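Local structure of dipicolinate synthase subunit A (Bacillus halodurans, 3D4O) at residues A156-L161 against V216-I221; G184-D189 against F202-A207; T238-L243 against I260-V265. The protein is the A subunit of dipicolinate synthase and probably oxidises a dihydrodipicolinate precursor, passing hydride to a nicotinamide cofactor, to form the dipicolinic acid of bacterial spores. One frame throughout, in Å; residues are numbered along the deposited sequence.

Contact 1 (A156-L161 against V216-I221); sequences ANVAVL and VCINTI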
loop_
_atom_site.group_PDB
_atom_site.type_symbol
_atom_site.label_atom_id
_atom_site.label_comp_id
_atom_site.label_asym_id
_atom_site.label_seq_id
_atom_site.Cartn_x
_atom_site.Cartn_y
_atom_site.Cartn_z
ATOM N N ALA C 156 -0.107 4.558 -14.232
ATOM C CA ALA C 156 0.955 3.595 -14.582
ATOM C C ALA C 156 0.391 2.492 -15.434
ATOM O O ALA C 156 -0.803 2.278 -15.458
ATOM C CB ALA C 156 1.576 2.967 -13.291
ATOM N N ASN C 157 1.279 1.813 -16.149
ATOM C CA ASN C 157 0.915 0.660 -16.948
ATOM C C ASN C 157 1.018 -0.573 -16.098
ATOM O O ASN C 157 2.101 -0.941 -15.681
ATOM C CB ASN C 157 1.835 0.520 -18.161
ATOM C CG ASN C 157 1.608 1.633 -19.188
ATOM O OD1 ASN C 157 0.537 2.252 -19.244
ATOM N ND2 ASN C 157 2.609 1.870 -20.009
ATOM N N VAL C 158 -0.116 -1.220 -15.863
ATOM C CA VAL C 158 -0.170 -2.415 -15.017
ATOM C C VAL C 158 -0.744 -3.589 -15.742
ATOM O O VAL C 158 -1.791 -3.491 -16.354
ATOM C CB VAL C 158 -1.063 -2.152 -13.759
ATOM C CG1 VAL C 158 -1.252 -3.440 -12.907
ATOM C CG2 VAL C 158 -0.473 -1.010 -12.933
ATOM N N ALA C 159 -0.018 -4.691 -15.707
ATOM C CA ALA C 159 -0.456 -5.959 -16.316
ATOM C C ALA C 159 -0.761 -6.949 -15.228
ATOM O O ALA C 159 -0.039 -7.018 -14.210
ATOM C CB ALA C 159 0.603 -6.552 -17.211
ATOM N N VAL C 160 -1.876 -7.644 -15.415
ATOM C CA VAL C 160 -2.230 -8.787 -14.561
ATOM C C VAL C 160 -2.250 -9.999 -15.480
ATOM O O VAL C 160 -2.805 -9.957 -16.589
ATOM C CB VAL C 160 -3.577 -8.666 -13.848
ATOM C CG1 VAL C 160 -3.862 -9.959 -13.062
ATOM C CG2 VAL C 160 -3.650 -7.460 -12.900
ATOM N N LEU C 161 -1.615 -11.073 -15.041
ATOM C CA LEU C 161 -1.532 -12.303 -15.840
ATOM C C LEU C 161 -2.483 -13.293 -15.201
ATOM O O LEU C 161 -2.314 -13.674 -14.038
ATOM C CB LEU C 161 -0.119 -12.857 -15.872
ATOM C CG LEU C 161 0.937 -11.876 -16.384
ATOM C CD1 LEU C 161 2.319 -12.539 -16.382
ATOM C CD2 LEU C 161 0.624 -11.303 -17.760
ATOM N N VAL C 216 4.186 -2.331 -13.541
ATOM C CA VAL C 216 3.925 -3.299 -12.471
ATOM C C VAL C 216 3.209 -4.469 -13.092
ATOM O O VAL C 216 2.229 -4.297 -13.809
ATOM C CB VAL C 216 3.073 -2.737 -11.297
ATOM C CG1 VAL C 216 2.907 -3.816 -10.168
ATOM C CG2 VAL C 216 3.720 -1.476 -10.687
ATOM N N CYS C 217 3.747 -5.641 -12.842
ATOM C CA CYS C 217 3.188 -6.871 -13.354
ATOM C C CYS C 217 2.851 -7.812 -12.206
ATOM O O CYS C 217 3.714 -8.152 -11.397
ATOM C CB CYS C 217 4.193 -7.519 -14.269
ATOM S SG CYS C 217 3.664 -9.112 -14.966
ATOM N N ILE C 218 1.578 -8.192 -12.135
ATOM C CA ILE C 218 1.096 -9.118 -11.116
ATOM C C ILE C 218 0.761 -10.437 -11.736
ATOM O O ILE C 218 -0.110 -10.518 -12.592
ATOM C CB ILE C 218 -0.185 -8.563 -10.424
ATOM C CG1 ILE C 218 0.144 -7.170 -9.847
ATOM C CG2 ILE C 218 -0.664 -9.577 -9.393
ATOM C CD1 ILE C 218 -0.862 -6.113 -10.204
ATOM N N ASN C 219 1.487 -11.482 -11.354
ATOM C CA ASN C 219 1.166 -12.810 -11.860
ATOM C C ASN C 219 0.255 -13.598 -10.942
ATOM O O ASN C 219 0.476 -13.657 -9.734
ATOM C CB ASN C 219 2.400 -13.658 -12.099
ATOM C CG ASN C 219 2.026 -15.053 -12.581
ATOM O OD1 ASN C 219 1.305 -15.200 -13.561
ATOM N ND2 ASN C 219 2.457 -16.069 -11.861
ATOM N N THR C 220 -0.787 -14.185 -11.534
ATOM C CA THR C 220 -1.663 -15.132 -10.827
ATOM C C THR C 220 -1.603 -16.521 -11.489
ATOM O O THR C 220 -2.131 -17.472 -10.953
ATOM C CB THR C 220 -3.141 -14.699 -10.781
ATOM O OG1 THR C 220 -3.730 -14.773 -12.093
ATOM C CG2 THR C 220 -3.285 -13.299 -10.223
ATOM N N ILE C 221 -0.956 -16.647 -12.646
ATOM C CA ILE C 221 -0.923 -17.933 -13.365
ATOM C C ILE C 221 0.086 -18.912 -12.739
ATOM O O ILE C 221 1.265 -18.578 -12.577
ATOM C CB ILE C 221 -0.585 -17.753 -14.886
ATOM C CG1 ILE C 221 -1.581 -16.851 -15.588
ATOM C CG2 ILE C 221 -0.545 -19.102 -15.620
ATOM C CD1 ILE C 221 -1.190 -16.602 -17.011
#

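Contact 2 (G184-D189 against F202-A207); sequences GARESD and FHISKA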
loop_
_atom_site.group_PDB
_atom_site.type_symbol
_atom_site.label_atom_id
_atom_site.label_comp_id
_atom_site.label_asym_id
_atom_site.label_seq_id
_atom_site.Cartn_x
_atom_site.Cartn_y
_atom_site.Cartn_z
ATOM N N GLY C 184 -3.504 -10.400 -19.308
ATOM C CA GLY C 184 -3.078 -11.500 -20.183
ATOM C C GLY C 184 -3.733 -12.815 -19.822
ATOM O O GLY C 184 -3.826 -13.179 -18.660
ATOM N N ALA C 185 -4.230 -13.503 -20.838
ATOM C CA ALA C 185 -4.884 -14.831 -20.642
ATOM C C ALA C 185 -4.942 -15.576 -21.949
ATOM O O ALA C 185 -4.784 -15.008 -23.001
ATOM C CB ALA C 185 -6.305 -14.669 -20.074
ATOM N N ARG C 186 -5.174 -16.863 -21.862
ATOM C CA ARG C 186 -5.241 -17.690 -23.043
ATOM C C ARG C 186 -6.663 -17.889 -23.624
ATOM O O ARG C 186 -6.848 -17.942 -24.837
ATOM C CB ARG C 186 -4.637 -19.059 -22.732
ATOM C CG ARG C 186 -4.346 -19.835 -23.980
ATOM C CD ARG C 186 -3.778 -21.196 -23.706
ATOM N NE ARG C 186 -4.605 -21.851 -22.700
ATOM C CZ ARG C 186 -5.807 -22.379 -22.929
ATOM N NH1 ARG C 186 -6.356 -22.358 -24.144
ATOM N NH2 ARG C 186 -6.459 -22.940 -21.925
ATOM N N GLU C 187 -7.645 -18.006 -22.739
ATOM C CA GLU C 187 -9.041 -18.319 -23.143
ATOM C C GLU C 187 -9.801 -17.136 -23.745
ATOM O O GLU C 187 -9.796 -16.039 -23.203
ATOM C CB GLU C 187 -9.833 -18.912 -21.989
ATOM C CG GLU C 187 -9.286 -20.251 -21.483
ATOM C CD GLU C 187 -8.172 -20.079 -20.448
ATOM O OE1 GLU C 187 -7.469 -19.061 -20.509
ATOM O OE2 GLU C 187 -8.009 -20.959 -19.580
ATOM N N SER C 188 -10.462 -17.404 -24.868
ATOM C CA SER C 188 -11.180 -16.360 -25.606
ATOM C C SER C 188 -12.306 -15.729 -24.786
ATOM O O SER C 188 -12.588 -14.540 -24.907
ATOM C CB SER C 188 -11.714 -16.899 -26.940
ATOM O OG SER C 188 -12.628 -17.981 -26.740
ATOM N N ASP C 189 -12.936 -16.527 -23.934
ATOM C CA ASP C 189 -14.065 -16.019 -23.149
ATOM C C ASP C 189 -13.502 -15.044 -22.143
ATOM O O ASP C 189 -14.062 -13.968 -21.912
ATOM C CB ASP C 189 -14.921 -17.121 -22.494
ATOM C CG ASP C 189 -14.144 -17.983 -21.556
ATOM O OD1 ASP C 189 -13.012 -18.343 -21.924
ATOM O OD2 ASP C 189 -14.670 -18.318 -20.477
ATOM N N PHE C 202 -4.865 -9.248 -23.764
ATOM C CA PHE C 202 -3.845 -9.737 -24.681
ATOM C C PHE C 202 -3.649 -11.226 -24.518
ATOM O O PHE C 202 -3.774 -11.731 -23.435
ATOM C CB PHE C 202 -2.520 -8.993 -24.537
ATOM C CG PHE C 202 -1.787 -9.228 -23.227
ATOM C CD1 PHE C 202 -2.084 -8.473 -22.112
ATOM C CD2 PHE C 202 -0.749 -10.134 -23.163
ATOM C CE1 PHE C 202 -1.388 -8.633 -20.936
ATOM C CE2 PHE C 202 -0.027 -10.313 -21.988
ATOM C CZ PHE C 202 -0.362 -9.568 -20.872
ATOM N N HIS C 203 -3.355 -11.930 -25.601
ATOM C CA HIS C 203 -3.138 -13.369 -25.490
ATOM C C HIS C 203 -1.827 -13.558 -24.768
ATOM O O HIS C 203 -0.793 -12.952 -25.086
ATOM C CB HIS C 203 -3.133 -14.090 -26.848
ATOM C CG HIS C 203 -3.257 -15.580 -26.740
ATOM N ND1 HIS C 203 -2.170 -16.413 -26.579
ATOM C CD2 HIS C 203 -4.342 -16.389 -26.808
ATOM C CE1 HIS C 203 -2.582 -17.668 -26.548
ATOM N NE2 HIS C 203 -3.896 -17.680 -26.687
ATOM N N ILE C 204 -1.893 -14.436 -23.790
ATOM C CA ILE C 204 -0.783 -14.694 -22.895
ATOM C C ILE C 204 0.500 -15.064 -23.642
ATOM O O ILE C 204 1.614 -14.885 -23.142
ATOM C CB ILE C 204 -1.144 -15.784 -21.884
ATOM C CG1 ILE C 204 -0.182 -15.753 -20.705
ATOM C CG2 ILE C 204 -1.171 -17.175 -22.575
ATOM C CD1 ILE C 204 -0.191 -14.508 -19.873
ATOM N N SER C 205 0.337 -15.556 -24.860
ATOM C CA SER C 205 1.490 -16.009 -25.661
ATOM C C SER C 205 2.301 -14.839 -26.189
ATOM O O SER C 205 3.393 -15.003 -26.684
ATOM C CB SER C 205 1.036 -16.911 -26.820
ATOM O OG SER C 205 0.285 -16.170 -27.758
ATOM N N LYS C 206 1.758 -13.648 -26.044
ATOM C CA LYS C 206 2.404 -12.427 -26.513
ATOM C C LYS C 206 2.956 -11.589 -25.376
ATOM O O LYS C 206 3.179 -10.397 -25.532
ATOM C CB LYS C 206 1.387 -11.566 -27.284
ATOM C CG LYS C 206 0.756 -12.286 -28.454
ATOM C CD LYS C 206 1.820 -12.773 -29.407
ATOM N N ALA C 207 3.146 -12.218 -24.224
ATOM C CA ALA C 207 3.650 -11.507 -23.034
ATOM C C ALA C 207 4.864 -10.650 -23.272
ATOM O O ALA C 207 4.940 -9.513 -22.798
ATOM C CB ALA C 207 3.933 -12.472 -21.885
#

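Contact 3 (T238-L243 against I260-V265); sequences TFVIDL and IKALLV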
loop_
_atom_site.group_PDB
_atom_site.type_symbol
_atom_site.label_atom_id
_atom_site.label_comp_id
_atom_site.label_asym_id
_atom_site.label_seq_id
_atom_site.Cartn_x
_atom_site.Cartn_y
_atom_site.Cartn_z
ATOM N N THR C 238 10.534 -2.193 -13.604
ATOM C CA THR C 238 9.301 -2.946 -13.414
ATOM C C THR C 238 9.301 -3.699 -12.087
ATOM O O THR C 238 10.315 -4.210 -11.640
ATOM C CB THR C 238 9.035 -3.940 -14.520
ATOM O OG1 THR C 238 9.155 -3.285 -15.776
ATOM C CG2 THR C 238 7.617 -4.475 -14.404
ATOM N N PHE C 239 8.127 -3.749 -11.476
ATOM C CA PHE C 239 7.934 -4.498 -10.230
ATOM C C PHE C 239 7.015 -5.687 -10.520
ATOM O O PHE C 239 5.882 -5.530 -10.972
ATOM C CB PHE C 239 7.365 -3.576 -9.161
ATOM C CG PHE C 239 7.130 -4.238 -7.815
ATOM C CD1 PHE C 239 7.966 -5.219 -7.342
ATOM C CD2 PHE C 239 6.112 -3.796 -7.000
ATOM C CE1 PHE C 239 7.748 -5.795 -6.121
ATOM C CE2 PHE C 239 5.913 -4.336 -5.759
ATOM C CZ PHE C 239 6.747 -5.336 -5.310
ATOM N N VAL C 240 7.534 -6.881 -10.297
ATOM C CA VAL C 240 6.745 -8.093 -10.528
ATOM C C VAL C 240 6.284 -8.661 -9.193
ATOM O O VAL C 240 7.096 -9.011 -8.362
ATOM C CB VAL C 240 7.530 -9.223 -11.223
ATOM C CG1 VAL C 240 6.665 -10.501 -11.248
ATOM C CG2 VAL C 240 8.000 -8.818 -12.650
ATOM N N ILE C 241 4.975 -8.730 -9.009
ATOM C CA ILE C 241 4.395 -9.296 -7.799
ATOM C C ILE C 241 3.780 -10.637 -8.188
ATOM O O ILE C 241 2.831 -10.677 -8.965
ATOM C CB ILE C 241 3.333 -8.363 -7.162
ATOM C CG1 ILE C 241 3.959 -7.047 -6.658
ATOM C CG2 ILE C 241 2.698 -9.019 -5.941
ATOM C CD1 ILE C 241 2.913 -6.030 -6.076
ATOM N N ASP C 242 4.376 -11.724 -7.704
ATOM C CA ASP C 242 3.922 -13.092 -8.031
ATOM C C ASP C 242 3.071 -13.692 -6.916
ATOM O O ASP C 242 3.539 -14.016 -5.813
ATOM C CB ASP C 242 5.088 -13.984 -8.383
ATOM C CG ASP C 242 4.672 -15.195 -9.175
ATOM O OD1 ASP C 242 3.465 -15.504 -9.256
ATOM O OD2 ASP C 242 5.575 -15.847 -9.707
ATOM N N LEU C 243 1.786 -13.793 -7.245
ATOM C CA LEU C 243 0.775 -14.255 -6.344
ATOM C C LEU C 243 0.536 -15.743 -6.512
ATOM O O LEU C 243 -0.131 -16.341 -5.688
ATOM C CB LEU C 243 -0.543 -13.487 -6.565
ATOM C CG LEU C 243 -0.516 -11.997 -6.251
ATOM C CD1 LEU C 243 -1.897 -11.436 -6.465
ATOM C CD2 LEU C 243 -0.044 -11.772 -4.807
ATOM N N ILE C 260 15.587 -6.845 -12.254
ATOM C CA ILE C 260 14.153 -6.605 -12.127
ATOM C C ILE C 260 13.754 -7.089 -10.735
ATOM O O ILE C 260 14.089 -8.199 -10.352
ATOM C CB ILE C 260 13.308 -7.380 -13.154
ATOM C CG1 ILE C 260 13.646 -6.971 -14.585
ATOM C CG2 ILE C 260 11.830 -7.149 -12.885
ATOM C CD1 ILE C 260 13.210 -5.590 -14.958
ATOM N N LYS C 261 13.099 -6.226 -9.971
ATOM C CA LYS C 261 12.584 -6.586 -8.631
ATOM C C LYS C 261 11.319 -7.432 -8.762
ATOM O O LYS C 261 10.275 -6.979 -9.236
ATOM C CB LYS C 261 12.261 -5.339 -7.801
ATOM C CG LYS C 261 11.813 -5.645 -6.377
ATOM C CD LYS C 261 11.759 -4.373 -5.535
ATOM C CE LYS C 261 11.517 -4.669 -4.040
ATOM N NZ LYS C 261 11.590 -3.447 -3.184
ATOM N N ALA C 262 11.440 -8.671 -8.335
ATOM C CA ALA C 262 10.360 -9.648 -8.402
ATOM C C ALA C 262 10.218 -10.365 -7.069
ATOM O O ALA C 262 11.186 -10.850 -6.521
ATOM C CB ALA C 262 10.644 -10.642 -9.518
ATOM N N LEU C 263 8.993 -10.425 -6.569
ATOM C CA LEU C 263 8.699 -11.065 -5.287
ATOM C C LEU C 263 7.571 -12.101 -5.366
ATOM O O LEU C 263 6.550 -11.891 -6.035
ATOM C CB LEU C 263 8.306 -9.997 -4.247
ATOM C CG LEU C 263 9.245 -8.829 -3.908
ATOM C CD1 LEU C 263 8.556 -7.887 -2.956
ATOM C CD2 LEU C 263 10.529 -9.325 -3.286
ATOM N N LEU C 264 7.790 -13.218 -4.677
ATOM C CA LEU C 264 6.795 -14.280 -4.530
ATOM C C LEU C 264 6.104 -13.944 -3.208
ATOM O O LEU C 264 6.688 -14.075 -2.146
ATOM C CB LEU C 264 7.464 -15.673 -4.507
ATOM C CG LEU C 264 6.574 -16.920 -4.459
ATOM C CD1 LEU C 264 5.680 -17.031 -5.675
ATOM C CD2 LEU C 264 7.433 -18.166 -4.342
ATOM N N VAL C 265 4.847 -13.525 -3.278
ATOM C CA VAL C 265 4.146 -12.970 -2.109
ATOM C C VAL C 265 2.897 -13.726 -1.626
ATOM O O VAL C 265 1.766 -13.373 -1.967
ATOM C CB VAL C 265 3.700 -11.539 -2.414
ATOM C CG1 VAL C 265 3.056 -10.928 -1.181
ATOM C CG2 VAL C 265 4.903 -10.666 -2.900
HETATM O O HOH W 1 12.811 -3.365 -11.237
#

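Contact 1 (A156-L161 against V216-I221)
Ala-159 and Ile-218 lie in the middle of a parallel ladder between strands 157-161 and 216-219, the central pair of a Rossmann-type sheet with strand order 3-2-1-4-5-6. Ala-159 N donates to Val-216 O (3.0 Å), and its O accepts the nearly straight N-H of Ile-218 (2.9 Å, 170°); Leu-161 N continues the ladder to Ile-218 O. On the face bearing the valines, Ile-218 CD1 is shared between two neighbours, 3.8 Å from Val-158 CG1 and 4.1 Å from Val-160 CG2. Its CG1 stands beside the backbone N (chi1 -56°), which carries CD1 across to the valine strand. Helix 165-176 packs on this face, with Phe-174 touching both Val-158 and Ile-218. On the opposite face Leu-161 CD1 meets Cys-217 SG at 3.9 Å, and Leu-161 CB rests 3.6 Å from Asn-219 OD1. That oxygen also closes an Asx turn, taking the N-H of Ile-221 (2.8 Å) from above its carbonyl plane, while ND2 donates to Ile-221 O and to Asp-242 OD1. A leucine in place of Asn-219 would probably leave both the Ile-221 backbone and Asp-242 without their amide mate and free the turn to shift. The strand end is gripped twice: Leu-161 O accepts Thr-220 N in its carbonyl plane and, on a lone pair, Thr-220 OG1 at 2.6 Å.

Contact 2 (G184-D189 against F202-A207)
Phe-202 lays one face of its ring over Gly-184, whose CA sits 3.5 Å from the ring centroid and only 16° off the ring normal, a close CH-pi contact. The ring gets there because its CG is set between the backbone N and the carbonyl carbon (chi1 68°), folding the phenyl group back over the neighbouring strand. With no side chain on Gly-184, the ring face settles directly on the backbone. Ile-204 packs on the same segment with both branches: its CD1 reaches Gly-184 C at 3.9 Å, and its CG2 lies 3.9 Å from Arg-186 CB.

His-203 is turned the other way from Phe-202. Its ring face receives Arg-186 CA, 4.2 Å from the centroid, and Arg-186 CG approaches NE2 at 3.5 Å. The two side chains run alongside each other in the same direction, but the guanidinium and imidazole planes stand 72° apart, so the groups are not stacked. At the ring edge, His-203 ND1 is held by Ser-205, whose OG is hydrogen-bonded to it at 2.7 Å and whose N-H also points to it, which restrains the imidazole's rotation. Arg-186, mostly at the surface, faces the carboxylate of Glu-187 through charge alone.

Two backbone bonds underlie this packing. Ala-185 N donates to Phe-202 O (3.2 Å), and Ile-204 N reaches Ala-185 O (3.1 Å) from well above the carbonyl plane, where segment 202-207 is already leaving the sheet. The contact closes the beta-alpha-beta unit formed by strand 180-185, helix 188-196 and strand 200-203, the last an outermost strand of the sheet; inward, Phe-202 and Ile-204 pack on Leu-161 of strand 157-161.

Contact 3 (T238-L243 against I260-V265)
Val-240 and Asp-242 each engage the facing strand through both backbone polar atoms. Val-240 N points almost straight at Lys-261 O (2.9 Å, 175°), and its O accepts Leu-263 N; Asp-242 N donates to Leu-263 O (2.7 Å), and its O takes Val-265 N. Where the strands splay apart at their start, a water carries the link, donating to Thr-238 O at 2.7 Å and accepting from Lys-261 N at 3.1 Å.

Side-chain packing differs between the two faces. On one, the Phe-239 ring turns its edge to the second strand, with Lys-261 O and Leu-263 CD1 near its plane, 3.5 Å from CD1 and 3.9 Å from CE1 of the ring respectively. Ile-241 CG1 lies over a face of the same ring, and Ile-241 CG2 touches Val-265 CG2. On the other face Val-240 CB meets Ala-262 CB at 3.8 Å, and Phe-252 of helix 252-257 touches Ala-262 and Leu-264.

The polar side chains find their partners elsewhere in the chain. With CG anti to the backbone N (chi1 -160°), the carboxylate of Asp-242 runs alongside Leu-264, and its OD2 accepts Gly-249 N and bonds Thr-250 OG1, anchoring the following loop; extended Lys-261 reaches His-148 ND1. The whole forms a beta-alpha-beta unit, strand 239-242, helix 252-257 and strand 261-264, at one margin of a Rossmann-type sheet.

All three contacts belong to one six-stranded parallel sheet. Contact 1 is its buried centre, while contacts 2 and 3 reach its two margins, about 20 Å apart between centres, and are partly exposed. Contact 1 adjoins both: strand 157-161 is hydrogen-bonded to strand 180-185, and strand 216-219 to strand 239-242. The chemistry follows position. Contacts 1 and 3 are longer ladders; packing across contact 1 is largely aliphatic, while contact 3 adds a phenylalanine edge and, where its strands part, a water; contact 2 has only a short ladder and relies on aromatic faces over backbone. Contact 1 joins the two halves of this sheet, whereas contacts 2 and 3 each close a local beta-alpha-beta unit.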